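Local structure of gamma-glutamyltranspeptidase (Streptomyces lincolnensis, 6J3A) at residues V61-A66 / R73-Q78; A259-D264 / V281-L286; V270-P275 / T482-I487; W276-V281 / D504-W509; G431-A436 / V495-T500. The protein probably transfers or cleaves gamma-glutamyl-type groups, as an LmbA-like homologue of gamma-glutamyltranspeptidase with the N-terminal nucleophile (Ntn) hydrolase fold. All coordinates share one frame; numbering follows the deposited sequence.

Interaction 1. Residues V61-A66 / R73-Q78; sequences VPILLA and RVLCGQ
Strands 61-66 and 73-77 run antiparallel, their axes 4.8 Å apart at the closest point and 162° from one N-to-C direction to the other, with Ile63 paired to Leu75 and Leu65 to Arg73 as hydrogen-bonded pairs. Leu75 N to Ile63 O, 2.8 Å, and Leu65 N to Arg73 O, 2.9 Å, are both nearly straight. Between these pairs, Leu64 and Val74 form a non-hydrogen-bonded pair, and the CA of Val74 sends a C-H contact to Ile63 O.

On the face carrying Ile63, Leu65 and Leu75, Ile63 and Leu75 lie side by side and meet through Ile63 CD1 and Leu75 CD2 at 4.1 Å. Leu65 sets its CG between its backbone N and carbonyl carbon (chi1 47°), which swings CD2 back over the neighbouring strand to 3.2 Å from Arg73 O and 3.9 Å from Leu75 CB. A glycine in place of Leu65 would probably leave Leu75 CB and the Arg73 peptide without this cover and open a gap beneath helix 111-122. On the other face Leu64 CD2 meets Val74 CG2 at 3.6 Å, the two side chains crossing at a slant, while Pro62 packs on Leu483 and Pro485.

Helix 111-122 lies over the Ile63 face through Trp115, Leu117 and His122. Strands 433-436 and 256-265 bond to the outer edges, making this a beta hairpin set inside a larger antiparallel sheet of the Ntn core.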
# COMPACT_ATOMS: atom_id res chain seq x y z
N VAL A 61 15.32 -11.97 17.48
CA VAL A 61 13.93 -12.04 17.04
C VAL A 61 13.15 -13.11 17.83
O VAL A 61 13.60 -14.25 17.91
CB VAL A 61 13.81 -12.30 15.51
CG1 VAL A 61 14.39 -13.65 15.10
CG2 VAL A 61 12.37 -12.20 15.06
N PRO A 62 12.01 -12.74 18.43
CA PRO A 62 10.97 -13.73 18.77
C PRO A 62 10.06 -13.98 17.57
O PRO A 62 9.60 -13.02 16.96
CB PRO A 62 10.16 -13.06 19.90
CG PRO A 62 10.83 -11.76 20.19
CD PRO A 62 11.74 -11.43 19.05
N ILE A 63 9.79 -15.24 17.26
CA ILE A 63 8.87 -15.57 16.18
C ILE A 63 7.68 -16.36 16.74
O ILE A 63 7.87 -17.37 17.42
CB ILE A 63 9.55 -16.39 15.07
CG1 ILE A 63 10.85 -15.72 14.62
CG2 ILE A 63 8.61 -16.57 13.88
CD1 ILE A 63 11.75 -16.62 13.80
N LEU A 64 6.47 -15.89 16.44
CA LEU A 64 5.24 -16.63 16.72
C LEU A 64 4.75 -17.26 15.44
O LEU A 64 4.45 -16.56 14.49
CB LEU A 64 4.16 -15.69 17.24
CG LEU A 64 4.17 -15.44 18.74
CD1 LEU A 64 3.30 -14.23 19.05
CD2 LEU A 64 3.66 -16.66 19.49
N LEU A 65 4.62 -18.58 15.44
CA LEU A 65 4.13 -19.29 14.27
C LEU A 65 2.82 -20.00 14.59
O LEU A 65 2.60 -20.46 15.72
CB LEU A 65 5.18 -20.25 13.71
CG LEU A 65 5.95 -21.20 14.63
CD1 LEU A 65 6.47 -22.39 13.83
CD2 LEU A 65 7.12 -20.52 15.34
N ALA A 66 1.94 -20.06 13.60
CA ALA A 66 0.64 -20.72 13.72
C ALA A 66 0.39 -21.48 12.43
O ALA A 66 -0.38 -21.00 11.59
CB ALA A 66 -0.45 -19.70 13.96
N ARG A 73 3.04 -21.81 18.34
CA ARG A 73 4.35 -22.20 18.82
C ARG A 73 5.27 -20.98 18.73
O ARG A 73 5.15 -20.18 17.81
CB ARG A 73 4.84 -23.37 17.94
CG ARG A 73 5.87 -24.30 18.55
CD ARG A 73 5.27 -25.24 19.59
NE ARG A 73 6.33 -26.08 20.15
CZ ARG A 73 6.48 -26.43 21.43
NH1 ARG A 73 5.62 -26.03 22.38
NH2 ARG A 73 7.51 -27.19 21.78
N VAL A 74 6.14 -20.83 19.73
CA VAL A 74 7.13 -19.74 19.80
C VAL A 74 8.50 -20.29 19.41
O VAL A 74 8.90 -21.35 19.88
CB VAL A 74 7.23 -19.14 21.22
CG1 VAL A 74 8.42 -18.20 21.37
CG2 VAL A 74 5.97 -18.38 21.58
N LEU A 75 9.22 -19.54 18.57
CA LEU A 75 10.60 -19.85 18.20
C LEU A 75 11.49 -18.74 18.76
O LEU A 75 11.48 -17.62 18.26
CB LEU A 75 10.76 -20.01 16.69
CG LEU A 75 12.17 -20.21 16.13
CD1 LEU A 75 12.99 -21.22 16.91
CD2 LEU A 75 12.08 -20.64 14.68
N CYS A 76 12.22 -19.08 19.82
CA CYS A 76 13.04 -18.13 20.54
C CYS A 76 14.36 -17.91 19.84
O CYS A 76 15.22 -18.80 19.81
CB CYS A 76 13.30 -18.60 21.97
SG CYS A 76 14.41 -17.48 22.86
N GLY A 77 14.51 -16.70 19.31
CA GLY A 77 15.78 -16.24 18.76
C GLY A 77 16.35 -15.08 19.54
O GLY A 77 17.08 -14.26 18.99
N GLN A 78 15.99 -14.98 20.82
CA GLN A 78 16.63 -14.06 21.74
C GLN A 78 17.83 -14.76 22.37
O GLN A 78 17.68 -15.77 23.05
CB GLN A 78 15.67 -13.61 22.81
CG GLN A 78 16.31 -12.77 23.90
CD GLN A 78 16.89 -11.49 23.35
OE1 GLN A 78 16.14 -10.59 22.95
NE2 GLN A 78 18.22 -11.40 23.32

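Interaction 2. Residues A259-D264 / V281-L286; sequences APATYD and VLLQQL
In this layer of the Ntn alpha-beta-beta-alpha sandwich, helix 280-288 packs against strand 256-265, and Leu283 and Leu286 bridge them, Leu283 covering the larger share. The short segments run nearly the same way, 17° apart, with axes 8.5 Å from each other. No hydrogen bond crosses the gap, so the contact is van der Waals packing, side chain on side chain and on backbone.

Leu283 forks over the strand. Its CD1 reaches Ala261, lying 3.7 Å from Ala261 CB and 3.5 Å from Ala261 C, so that it covers the peptide leading to Thr262. Its other methyl, CD2, comes to 3.8 Å from Tyr263 CB. With CG anti to the carbonyl carbon of Leu283 (chi1 -51°), both methyls are carried toward the strand, and the same side chain also rests on Val270 and Lys272 of the next strand.

Tyr263 turns its CG away from its own backbone N (chi1 -172°), which sends the ring past Leu286 as the two side chains slide by each other in opposite directions. With an alanine here Leu286 would probably lose the cover of the ring, leaving a gap at the helix flank. The ring meets this flank obliquely, Tyr263 CD2 lying 3.8 Å from Leu286 CB and Tyr263 CE2 equally close to the carbonyl carbon of Leu286.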
# COMPACT_ATOMS: atom_id res chain seq x y z
N ALA A 259 6.22 -23.22 24.08
CA ALA A 259 4.81 -22.96 24.11
C ALA A 259 4.69 -21.46 24.31
O ALA A 259 5.53 -20.87 25.00
CB ALA A 259 4.14 -23.70 25.26
N PRO A 260 3.66 -20.84 23.72
CA PRO A 260 3.40 -19.43 24.00
C PRO A 260 2.75 -19.23 25.36
O PRO A 260 2.16 -20.15 25.90
CB PRO A 260 2.39 -19.04 22.92
CG PRO A 260 1.66 -20.31 22.63
CD PRO A 260 2.69 -21.39 22.76
N ALA A 261 2.90 -18.03 25.91
CA ALA A 261 2.06 -17.57 27.00
C ALA A 261 0.75 -17.14 26.37
O ALA A 261 0.74 -16.52 25.31
CB ALA A 261 2.72 -16.41 27.73
N THR A 262 -0.36 -17.51 26.99
CA THR A 262 -1.69 -17.29 26.40
C THR A 262 -2.67 -16.81 27.45
O THR A 262 -2.53 -17.09 28.62
CB THR A 262 -2.29 -18.57 25.83
OG1 THR A 262 -2.52 -19.49 26.91
CG2 THR A 262 -1.38 -19.22 24.78
N TYR A 263 -3.70 -16.11 26.99
CA TYR A 263 -4.76 -15.66 27.85
C TYR A 263 -6.07 -15.55 27.06
O TYR A 263 -6.12 -14.92 26.01
CB TYR A 263 -4.41 -14.33 28.49
CG TYR A 263 -5.39 -13.92 29.55
CD1 TYR A 263 -5.50 -14.63 30.74
CD2 TYR A 263 -6.23 -12.82 29.35
CE1 TYR A 263 -6.42 -14.27 31.71
CE2 TYR A 263 -7.15 -12.43 30.33
CZ TYR A 263 -7.24 -13.16 31.50
OH TYR A 263 -8.14 -12.80 32.47
N ASP A 264 -7.11 -16.18 27.60
CA ASP A 264 -8.45 -16.14 27.03
C ASP A 264 -9.21 -14.88 27.50
O ASP A 264 -9.33 -14.62 28.70
CB ASP A 264 -9.20 -17.41 27.42
CG ASP A 264 -8.64 -18.66 26.72
OD1 ASP A 264 -7.65 -18.56 25.95
OD2 ASP A 264 -9.20 -19.75 26.94
N VAL A 281 2.99 -8.97 29.47
CA VAL A 281 2.44 -7.73 30.02
C VAL A 281 1.16 -7.28 29.29
O VAL A 281 0.32 -6.60 29.88
CB VAL A 281 3.50 -6.61 30.07
CG1 VAL A 281 3.60 -5.83 28.76
CG2 VAL A 281 3.19 -5.65 31.21
N LEU A 282 1.04 -7.66 28.01
CA LEU A 282 -0.21 -7.48 27.25
C LEU A 282 -1.32 -8.33 27.86
O LEU A 282 -2.42 -7.85 28.14
CB LEU A 282 -0.01 -7.86 25.76
CG LEU A 282 -1.09 -7.38 24.77
CD1 LEU A 282 -0.54 -7.18 23.36
CD2 LEU A 282 -2.32 -8.29 24.72
N LEU A 283 -0.99 -9.61 28.09
CA LEU A 283 -1.91 -10.55 28.71
C LEU A 283 -2.35 -10.07 30.11
O LEU A 283 -3.53 -10.15 30.45
CB LEU A 283 -1.29 -11.96 28.75
CG LEU A 283 -0.69 -12.57 27.46
CD1 LEU A 283 -0.11 -13.96 27.65
CD2 LEU A 283 -1.75 -12.63 26.39
N GLN A 284 -1.42 -9.55 30.90
CA GLN A 284 -1.75 -8.99 32.23
C GLN A 284 -2.70 -7.80 32.14
O GLN A 284 -3.56 -7.63 32.99
CB GLN A 284 -0.49 -8.59 33.00
CG GLN A 284 0.24 -9.77 33.63
CD GLN A 284 1.10 -9.39 34.82
OE1 GLN A 284 2.29 -9.69 34.83
NE2 GLN A 284 0.51 -8.72 35.81
N GLN A 285 -2.53 -6.99 31.11
CA GLN A 285 -3.44 -5.87 30.86
C GLN A 285 -4.87 -6.32 30.56
O GLN A 285 -5.83 -5.67 30.98
CB GLN A 285 -2.90 -4.98 29.75
CG GLN A 285 -1.73 -4.12 30.20
CD GLN A 285 -1.07 -3.39 29.04
OE1 GLN A 285 -1.49 -2.30 28.68
NE2 GLN A 285 -0.05 -3.99 28.46
N LEU A 286 -4.99 -7.45 29.85
CA LEU A 286 -6.28 -8.04 29.50
C LEU A 286 -6.96 -8.65 30.71
O LEU A 286 -8.17 -8.48 30.90
CB LEU A 286 -6.10 -9.13 28.44
CG LEU A 286 -5.75 -8.71 27.02
CD1 LEU A 286 -5.42 -9.93 26.19
CD2 LEU A 286 -6.89 -7.94 26.40

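Interaction 3. Residues V270-P275 / T482-I487; sequences VCKAGP and TLTPSI
Lys272 ends strand 268-272, which pairs antiparallel with strand 486-490 in the Ntn core, and its side chain folds over to grip the loop that leads into that second strand. CB leaves the backbone with CG anti to the carbonyl carbon (chi1 -57°), and further bends at chi2 and chi3 curl the chain back toward residues 484-486, with Leu282 and Leu283 of helix 280-288 against it. CD passes 3.6 Å from both Ser486 OG and Pro485 O, and CE lies equally far from Pro485 O. At the tip, NZ binds Thr484 OG1 at 2.6 Å, Ser486 OG at 2.8 Å and Pro485 O at 2.9 Å, the last from above the carbonyl plane, and it has a weak bond to Thr484 O as well.

A salt bridge to Asp507 adds a charged partner. The buried ammonium thus has more acceptors than N-H groups, so its protons are probably shared among them, which holds NZ in place. Asp507 also bonds Thr484, which ties the start of helix 506-519 to the same site.

One residue earlier in the strand, Cys271 and Ile487 are a hydrogen-bonded pair. Cys271 N meets Ile487 O at 2.7 Å, and Ile487 N returns a bond to Cys271 O. Beyond Lys272 the chains part, and a water bridges the gap: it accepts from Ala273 N at 2.9 Å and donates to Thr484 OG1 and Pro485 O.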
# COMPACT_ATOMS: atom_id res chain seq x y z
N VAL A 270 -5.19 -14.54 23.09
CA VAL A 270 -3.99 -13.86 22.60
C VAL A 270 -2.77 -14.70 22.96
O VAL A 270 -2.65 -15.14 24.10
CB VAL A 270 -3.84 -12.47 23.20
CG1 VAL A 270 -2.67 -11.76 22.54
CG2 VAL A 270 -5.12 -11.67 22.99
N CYS A 271 -1.89 -14.91 21.99
CA CYS A 271 -0.63 -15.64 22.17
C CYS A 271 0.56 -14.69 22.13
O CYS A 271 0.64 -13.84 21.24
CB CYS A 271 -0.45 -16.71 21.09
SG CYS A 271 -1.79 -17.92 21.09
N LYS A 272 1.48 -14.88 23.08
CA LYS A 272 2.68 -14.05 23.22
C LYS A 272 3.88 -14.91 23.54
O LYS A 272 3.75 -16.09 23.83
CB LYS A 272 2.50 -13.04 24.35
CG LYS A 272 1.29 -12.12 24.21
CD LYS A 272 1.41 -11.17 23.02
CE LYS A 272 2.37 -10.02 23.31
NZ LYS A 272 2.81 -9.31 22.09
N ALA A 273 5.06 -14.30 23.51
CA ALA A 273 6.28 -14.96 23.99
C ALA A 273 6.30 -14.96 25.51
O ALA A 273 5.76 -14.05 26.13
CB ALA A 273 7.52 -14.26 23.47
N GLY A 274 6.93 -15.98 26.08
CA GLY A 274 7.06 -16.13 27.54
C GLY A 274 7.73 -14.96 28.25
O GLY A 274 8.32 -14.10 27.60
N PRO A 275 7.69 -14.96 29.60
CA PRO A 275 8.09 -13.77 30.39
C PRO A 275 9.58 -13.41 30.39
O PRO A 275 9.96 -12.40 30.99
CB PRO A 275 7.62 -14.12 31.80
CG PRO A 275 7.63 -15.61 31.84
CD PRO A 275 7.57 -16.16 30.44
N THR A 482 12.31 -6.47 25.00
CA THR A 482 11.09 -5.71 24.64
C THR A 482 10.33 -6.30 23.44
O THR A 482 9.16 -5.98 23.22
CB THR A 482 11.38 -4.23 24.35
OG1 THR A 482 12.52 -4.12 23.48
CG2 THR A 482 11.63 -3.48 25.64
N LEU A 483 10.99 -7.17 22.68
CA LEU A 483 10.48 -7.73 21.44
C LEU A 483 9.33 -8.68 21.72
O LEU A 483 9.50 -9.67 22.43
CB LEU A 483 11.60 -8.48 20.71
CG LEU A 483 12.94 -7.72 20.59
CD1 LEU A 483 13.87 -8.48 19.67
CD2 LEU A 483 12.77 -6.26 20.17
N THR A 484 8.17 -8.39 21.14
CA THR A 484 6.94 -9.04 21.54
C THR A 484 5.89 -9.09 20.43
O THR A 484 4.95 -8.28 20.41
CB THR A 484 6.38 -8.40 22.82
OG1 THR A 484 5.13 -9.01 23.14
CG2 THR A 484 6.22 -6.88 22.70
N PRO A 485 6.02 -10.06 19.52
CA PRO A 485 4.97 -10.26 18.52
C PRO A 485 3.71 -10.89 19.13
O PRO A 485 3.74 -11.37 20.27
CB PRO A 485 5.61 -11.21 17.50
CG PRO A 485 6.67 -11.93 18.25
CD PRO A 485 7.08 -11.08 19.42
N SER A 486 2.63 -10.90 18.36
CA SER A 486 1.33 -11.42 18.81
C SER A 486 0.69 -12.30 17.75
O SER A 486 0.87 -12.08 16.54
CB SER A 486 0.36 -10.28 19.11
OG SER A 486 0.94 -9.31 19.97
N ILE A 487 -0.04 -13.30 18.22
CA ILE A 487 -1.00 -14.02 17.41
C ILE A 487 -2.30 -14.09 18.20
O ILE A 487 -2.30 -14.40 19.39
CB ILE A 487 -0.48 -15.41 16.98
CG1 ILE A 487 0.58 -15.25 15.88
CG2 ILE A 487 -1.63 -16.29 16.48
CD1 ILE A 487 1.11 -16.54 15.29
O HOH W 1 5.49 -11.64 22.40

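Interaction 4. Residues W276-V281 / D504-W509; sequences WSQGPV and DQQDQW
Gly279, which lies against Asp507, donates its backbone N to Ser277 OG at 2.8 Å, a capping bond that shapes the turn presenting Gln278 and Gly279 to the other segment. In the same turn Gln278 O takes Val281 N. The contact brings together the N-terminal ends of two Ntn-fold helices, 280-288 and 506-519, and the residues that touch are all buried.

Asp507 OD2 sits 3.4 Å from Gly279 CA and 3.3 Å from Gly279 O. The second of these is an approach of two acceptors and not a bond; the carboxylate has hydrogen-bonding partners outside, in Lys272 and Thr484. Beside it, Asp507 CB packs on Val281 CG1 at 3.8 Å, where the two side chains pass at an angle.

Gln278 reaches across from the turn before the helix. Its CG stands between the backbone N and carbonyl carbon (chi1 68°), and from there the chain runs out straight, sliding past Asp507 in the opposite direction; Gln278 CG lies 4.0 Å from Asp507 OD2. Its amide end comes up to Gln506 CB, the side chains of Gln278 and Gln506 crossing at about a right angle.

Gln285, one turn on, ties the two helices by donating from NE2 to Asp507 O. On the far helix, Gln508 folds back so that its NE2 donates to Asp504 O at 2.9 Å, with that oxygen in the amide plane of Gln508.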
# COMPACT_ATOMS: atom_id res chain seq x y z
N TRP A 276 10.42 -14.20 29.71
CA TRP A 276 11.75 -13.73 29.26
C TRP A 276 11.64 -12.56 28.24
O TRP A 276 12.62 -11.84 28.01
CB TRP A 276 12.61 -14.88 28.68
CG TRP A 276 11.95 -15.63 27.57
CD1 TRP A 276 11.23 -16.77 27.69
CD2 TRP A 276 11.93 -15.28 26.17
NE1 TRP A 276 10.75 -17.17 26.46
CE2 TRP A 276 11.16 -16.27 25.51
CE3 TRP A 276 12.49 -14.24 25.42
CZ2 TRP A 276 10.94 -16.25 24.13
CZ3 TRP A 276 12.26 -14.21 24.03
CH2 TRP A 276 11.50 -15.22 23.40
N SER A 277 10.48 -12.41 27.61
CA SER A 277 10.11 -11.19 26.91
C SER A 277 9.17 -10.37 27.80
O SER A 277 8.72 -10.85 28.83
CB SER A 277 9.43 -11.53 25.59
OG SER A 277 8.08 -11.93 25.80
N GLN A 278 8.84 -9.15 27.38
CA GLN A 278 7.72 -8.41 27.99
C GLN A 278 6.34 -8.92 27.53
O GLN A 278 5.31 -8.39 27.98
CB GLN A 278 7.82 -6.90 27.71
CG GLN A 278 7.60 -6.48 26.25
CD GLN A 278 7.41 -4.98 26.06
OE1 GLN A 278 7.80 -4.43 25.03
NE2 GLN A 278 6.79 -4.31 27.03
N GLY A 279 6.32 -9.90 26.63
CA GLY A 279 5.10 -10.40 26.00
C GLY A 279 3.89 -10.50 26.90
O GLY A 279 2.82 -9.94 26.60
N PRO A 280 4.04 -11.22 28.02
CA PRO A 280 2.97 -11.39 28.98
C PRO A 280 2.34 -10.13 29.58
O PRO A 280 1.23 -10.23 30.12
CB PRO A 280 3.63 -12.23 30.06
CG PRO A 280 4.59 -13.08 29.30
CD PRO A 280 5.17 -12.11 28.32
N VAL A 281 2.99 -8.97 29.47
CA VAL A 281 2.44 -7.73 30.02
C VAL A 281 1.16 -7.28 29.29
O VAL A 281 0.32 -6.60 29.88
CB VAL A 281 3.50 -6.61 30.07
CG1 VAL A 281 3.60 -5.83 28.76
CG2 VAL A 281 3.19 -5.65 31.21
N ASP A 504 9.36 -0.02 24.86
CA ASP A 504 8.40 -0.13 25.96
C ASP A 504 6.98 0.24 25.56
O ASP A 504 6.04 0.01 26.33
CB ASP A 504 8.85 0.73 27.14
CG ASP A 504 10.12 0.21 27.77
OD1 ASP A 504 10.24 -1.02 27.99
OD2 ASP A 504 11.02 1.03 28.03
N GLN A 505 6.81 0.79 24.37
CA GLN A 505 5.49 1.05 23.82
C GLN A 505 4.88 -0.15 23.07
O GLN A 505 3.67 -0.16 22.84
CB GLN A 505 5.51 2.28 22.90
CG GLN A 505 5.91 3.58 23.60
CD GLN A 505 7.42 3.81 23.65
OE1 GLN A 505 8.03 4.22 22.67
NE2 GLN A 505 8.02 3.57 24.81
N GLN A 506 5.69 -1.16 22.71
CA GLN A 506 5.25 -2.29 21.87
C GLN A 506 3.94 -2.94 22.32
O GLN A 506 2.99 -3.02 21.54
CB GLN A 506 6.32 -3.39 21.80
CG GLN A 506 7.49 -3.08 20.90
CD GLN A 506 8.18 -4.33 20.36
OE1 GLN A 506 9.40 -4.34 20.17
NE2 GLN A 506 7.41 -5.37 20.09
N ASP A 507 3.91 -3.42 23.56
CA ASP A 507 2.70 -4.04 24.12
C ASP A 507 1.75 -3.06 24.81
O ASP A 507 0.84 -3.49 25.52
CB ASP A 507 3.05 -5.18 25.08
CG ASP A 507 3.24 -6.52 24.38
OD1 ASP A 507 2.68 -6.74 23.28
OD2 ASP A 507 3.95 -7.36 24.96
N GLN A 508 1.96 -1.76 24.64
CA GLN A 508 0.91 -0.77 24.93
C GLN A 508 0.12 -0.55 23.64
O GLN A 508 -1.11 -0.69 23.59
CB GLN A 508 1.52 0.54 25.42
CG GLN A 508 2.50 0.41 26.57
CD GLN A 508 2.87 1.77 27.17
OE1 GLN A 508 1.99 2.54 27.56
NE2 GLN A 508 4.18 2.06 27.23
N TRP A 509 0.86 -0.23 22.60
CA TRP A 509 0.28 0.05 21.30
C TRP A 509 -0.51 -1.15 20.78
O TRP A 509 -1.61 -0.99 20.27
CB TRP A 509 1.37 0.45 20.31
CG TRP A 509 1.95 1.83 20.53
CD1 TRP A 509 1.35 2.90 21.16
CD2 TRP A 509 3.21 2.29 20.06
NE1 TRP A 509 2.20 3.99 21.13
CE2 TRP A 509 3.34 3.64 20.45
CE3 TRP A 509 4.26 1.68 19.35
CZ2 TRP A 509 4.48 4.40 20.17
CZ3 TRP A 509 5.38 2.43 19.05
CH2 TRP A 509 5.49 3.78 19.46

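Interaction 5. Residues G431-A436 / V495-T500; sequences GNMVAA and VMAFGT
Apolar side chains meet between strands 433-436 and 495-499. Met433 CE touches Ala497 CB at 3.7 Å, and the methyls of Ala435 and Ala497 face one another at 4.1 Å. The small alanines let the backbones come near, Ala435 CA to Ala497 CA being 5.5 Å.

A second group of contacts sets methyls against backbone. Met433 starts with CG anti to the carbonyl carbon and then bends at its thioether (chi3 89°), laying CE on the Met496-Ala497 peptide, 3.5 Å from Ala497 N and 3.6 Å from Met496 C. Ala435 CB lies 3.7 Å from Phe498 O, and in return Ala497 CB lies 3.8 Å from Val434 O.

No hydrogen bond joins these strands, although their segments run only 18° apart. Met433 and Ala435 point toward one strand and Ala497 toward the other, as expected for the facing sheets inside the alpha-beta-beta-alpha sandwich of the Ntn fold. The backbone bonds go to other neighbours: Met433 and Ala435 pair with strand 61-66, Val434 and Ala436 with strand 424-428.

On strand 493-499 a classic beta bulge places Val495 and Met496 both opposite Ala488. The side chains of Met496 and Phe498 leave on the other side of this strand, where Phe514 of helix 506-519 receives both and the rings of Phe498 and Phe513 meet with their planes at about 50°.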
# COMPACT_ATOMS: atom_id res chain seq x y z
N GLY A 431 -3.14 -20.88 4.85
CA GLY A 431 -3.58 -20.39 6.15
C GLY A 431 -2.53 -20.36 7.24
O GLY A 431 -2.83 -19.99 8.38
N ASN A 432 -1.28 -20.73 6.92
CA ASN A 432 -0.17 -20.63 7.88
C ASN A 432 0.00 -19.15 8.23
O ASN A 432 -0.15 -18.29 7.36
CB ASN A 432 1.13 -21.17 7.28
CG ASN A 432 1.04 -22.63 6.84
OD1 ASN A 432 0.62 -23.48 7.61
ND2 ASN A 432 1.44 -22.91 5.60
N MET A 433 0.28 -18.85 9.49
CA MET A 433 0.58 -17.48 9.89
C MET A 433 1.91 -17.42 10.61
O MET A 433 2.37 -18.43 11.16
CB MET A 433 -0.49 -16.90 10.79
CG MET A 433 -1.88 -17.01 10.22
SD MET A 433 -3.11 -16.34 11.35
CE MET A 433 -3.12 -14.65 10.81
N VAL A 434 2.50 -16.23 10.60
CA VAL A 434 3.75 -15.95 11.30
C VAL A 434 3.76 -14.47 11.74
O VAL A 434 3.26 -13.61 11.03
CB VAL A 434 4.96 -16.35 10.44
CG1 VAL A 434 5.13 -15.43 9.24
CG2 VAL A 434 6.23 -16.41 11.27
N ALA A 435 4.30 -14.19 12.92
CA ALA A 435 4.49 -12.81 13.40
C ALA A 435 5.84 -12.73 14.09
O ALA A 435 6.10 -13.47 15.04
CB ALA A 435 3.38 -12.42 14.37
N ALA A 436 6.72 -11.85 13.60
CA ALA A 436 8.09 -11.77 14.10
C ALA A 436 8.45 -10.33 14.36
O ALA A 436 8.09 -9.45 13.58
CB ALA A 436 9.07 -12.37 13.11
N VAL A 495 -6.69 -16.39 13.89
CA VAL A 495 -7.25 -15.39 12.95
C VAL A 495 -6.40 -14.16 12.64
O VAL A 495 -6.63 -13.56 11.60
CB VAL A 495 -8.63 -14.82 13.39
CG1 VAL A 495 -9.65 -15.94 13.48
CG2 VAL A 495 -8.55 -14.03 14.69
N MET A 496 -5.49 -13.76 13.52
CA MET A 496 -4.77 -12.48 13.35
C MET A 496 -3.33 -12.63 13.84
O MET A 496 -3.07 -13.25 14.87
CB MET A 496 -5.50 -11.33 14.07
CG MET A 496 -4.94 -9.93 13.80
SD MET A 496 -6.00 -8.55 14.30
CE MET A 496 -6.08 -8.82 16.07
N ALA A 497 -2.40 -12.08 13.07
CA ALA A 497 -0.97 -12.10 13.40
C ALA A 497 -0.52 -10.68 13.24
O ALA A 497 -0.70 -10.08 12.19
CB ALA A 497 -0.21 -13.00 12.44
N PHE A 498 0.09 -10.15 14.29
CA PHE A 498 0.38 -8.73 14.35
C PHE A 498 1.57 -8.40 15.25
O PHE A 498 2.13 -9.27 15.94
CB PHE A 498 -0.89 -7.95 14.75
CG PHE A 498 -1.45 -8.32 16.10
CD1 PHE A 498 -2.10 -9.52 16.30
CD2 PHE A 498 -1.36 -7.43 17.17
CE1 PHE A 498 -2.63 -9.85 17.54
CE2 PHE A 498 -1.89 -7.75 18.41
CZ PHE A 498 -2.53 -8.96 18.59
N GLY A 499 1.98 -7.14 15.19
CA GLY A 499 3.05 -6.62 16.02
C GLY A 499 3.43 -5.21 15.66
O GLY A 499 2.81 -4.57 14.81
N THR A 500 4.46 -4.72 16.33
CA THR A 500 4.97 -3.37 16.12
C THR A 500 6.31 -3.24 16.82
O THR A 500 6.52 -3.84 17.87
CB THR A 500 4.04 -2.26 16.68
OG1 THR A 500 4.63 -0.98 16.49
CG2 THR A 500 3.77 -2.42 18.18

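Along the chain the hairpin of interaction 1 comes first. The segments of interactions 2, 3 and 4 then alternate, and interaction 5 is nested inside the loop closed by interaction 4. Strands 73-77, 256-265, 268-272, 486-490 and 493-499 are successive neighbours: interactions 1 and 3 are strand pairings, interaction 2 lays a helix on this run, and interaction 5 packs strand 433-436 across from strand 493-499. Interactions 2 and 4 share helix 280-288 and Val281, with centres about 10 Å apart. Interactions 3 and 4 lie closest, their centres about 7 Å apart, and join through Lys272, Thr484 and Asp507. Residues more than 200 positions apart are thus drawn into one buried core.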